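Local coordinates for protein 5-oxoprolinase subunit C (Escherichia coli, PDB 5DUD) that catalyses, as one subunit of 5-oxoprolinase, the cleavage of 5-oxoproline to L-glutamate coupled to hydrolysis of ATP to ADP and phosphate, at residues R297-E300 against Q301-W304. Residues are numbered along the deposited sequence; the frame is centred on the assembly and turned at random.
Sequences RYFE and QLAW
One face of the Tyr298 ring carries a methyl of Leu302: Leu302 CD1 sits 3.7 Å from the centroid of the Tyr298 ring, 25° off its normal and displaced toward the rim, a CH-pi contact. The pi face of the phenol ring suits a branched aliphatic side chain one helical turn on. CG of Tyr298 stands anti to the backbone N (chi1 168°), which turns the ring along the helix toward its C-terminal end, where Leu302 CD1 comes over it. The same methyl approaches Phe299 obliquely, Phe299 CD1 to Leu302 CD1 measuring 4.4 Å. On the Trp304 indole, the carbonyl oxygen of Glu300 faces the pi surface, again displaced toward the rim, with Glu300 O 3.2 Å from Trp304 CD2.

These contacts lie toward the C-terminal end of the long helix 285-302, whose apolar side packs on helix 34-44: Tyr298 touches Ile39, Phe299 touches Pro35 and Arg38, and buried Leu302 reaches Leu42. Aromatic and aliphatic side chains suit the side facing helix 34-44, while the charged Arg297 and Glu300 are exposed.

Two i to i+4 bonds tie the backbone here, Leu302 N donating to Tyr298 O at 3.3 Å (154° at the hydrogen) and Ala303 N to Phe299 O at 3.0 Å. Gln301 N gives weak bonds to Arg297 O and Tyr298 O. Ala303, with only a methyl beyond its backbone, brings Ala303 CB to 3.5 Å from Glu300 O.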
# COMPACT_ATOMS: atom_id res chain seq x y z
N ARG A 297 -4.62 -4.63 -22.72
CA ARG A 297 -5.08 -5.19 -23.99
C ARG A 297 -4.89 -6.71 -24.03
O ARG A 297 -5.65 -7.41 -24.69
CB ARG A 297 -4.32 -4.54 -25.16
CG ARG A 297 -4.65 -3.06 -25.38
CD ARG A 297 -3.77 -2.41 -26.45
NE ARG A 297 -4.26 -1.09 -26.84
CZ ARG A 297 -3.82 -0.38 -27.87
NH1 ARG A 297 -2.84 -0.85 -28.65
NH2 ARG A 297 -4.33 0.82 -28.14
N TYR A 298 -3.84 -7.22 -23.34
CA TYR A 298 -3.53 -8.64 -23.25
C TYR A 298 -4.62 -9.41 -22.45
O TYR A 298 -4.94 -10.53 -22.83
CB TYR A 298 -2.13 -8.84 -22.63
CG TYR A 298 -1.78 -10.25 -22.22
CD1 TYR A 298 -1.37 -11.19 -23.16
CD2 TYR A 298 -1.78 -10.63 -20.88
CE1 TYR A 298 -1.00 -12.48 -22.79
CE2 TYR A 298 -1.42 -11.92 -20.50
CZ TYR A 298 -1.04 -12.85 -21.46
OH TYR A 298 -0.68 -14.11 -21.08
N PHE A 299 -5.21 -8.81 -21.39
CA PHE A 299 -6.27 -9.48 -20.61
C PHE A 299 -7.60 -9.55 -21.42
O PHE A 299 -8.40 -10.45 -21.17
CB PHE A 299 -6.51 -8.79 -19.26
CG PHE A 299 -5.29 -8.72 -18.37
CD1 PHE A 299 -4.66 -9.88 -17.93
CD2 PHE A 299 -4.78 -7.50 -17.95
CE1 PHE A 299 -3.53 -9.82 -17.12
CE2 PHE A 299 -3.63 -7.44 -17.17
CZ PHE A 299 -3.02 -8.59 -16.74
N GLU A 300 -7.81 -8.62 -22.37
CA GLU A 300 -8.97 -8.61 -23.27
C GLU A 300 -8.84 -9.74 -24.31
O GLU A 300 -9.86 -10.28 -24.73
CB GLU A 300 -9.15 -7.23 -23.94
CG GLU A 300 -9.55 -6.17 -22.93
CD GLU A 300 -9.92 -4.82 -23.52
OE1 GLU A 300 -9.05 -4.20 -24.17
OE2 GLU A 300 -11.06 -4.37 -23.29
N GLN A 301 -7.60 -10.11 -24.68
CA GLN A 301 -7.34 -11.26 -25.57
C GLN A 301 -7.70 -12.56 -24.83
O GLN A 301 -8.28 -13.46 -25.43
CB GLN A 301 -5.88 -11.30 -26.05
CG GLN A 301 -5.56 -10.29 -27.15
CD GLN A 301 -4.16 -9.72 -27.04
OE1 GLN A 301 -3.97 -8.50 -27.06
NE2 GLN A 301 -3.15 -10.57 -26.92
N LEU A 302 -7.34 -12.65 -23.53
CA LEU A 302 -7.67 -13.80 -22.67
C LEU A 302 -9.19 -13.90 -22.44
O LEU A 302 -9.71 -15.01 -22.30
CB LEU A 302 -6.97 -13.72 -21.31
CG LEU A 302 -5.56 -14.32 -21.19
CD1 LEU A 302 -4.54 -13.27 -20.79
CD2 LEU A 302 -5.54 -15.46 -20.18
N ALA A 303 -9.90 -12.75 -22.40
CA ALA A 303 -11.35 -12.69 -22.20
C ALA A 303 -12.16 -13.25 -23.40
O ALA A 303 -13.37 -13.39 -23.26
CB ALA A 303 -11.78 -11.26 -21.91
N TRP A 304 -11.51 -13.58 -24.55
CA TRP A 304 -12.17 -14.14 -25.73
C TRP A 304 -11.91 -15.67 -25.86
O TRP A 304 -11.97 -16.20 -26.97
CB TRP A 304 -11.73 -13.38 -27.00
CG TRP A 304 -12.23 -11.96 -27.03
CD1 TRP A 304 -13.46 -11.52 -26.64
CD2 TRP A 304 -11.51 -10.80 -27.48
NE1 TRP A 304 -13.54 -10.16 -26.77
CE2 TRP A 304 -12.36 -9.69 -27.30
CE3 TRP A 304 -10.23 -10.60 -28.02
CZ2 TRP A 304 -11.97 -8.39 -27.63
CZ3 TRP A 304 -9.84 -9.30 -28.34
CH2 TRP A 304 -10.71 -8.22 -28.14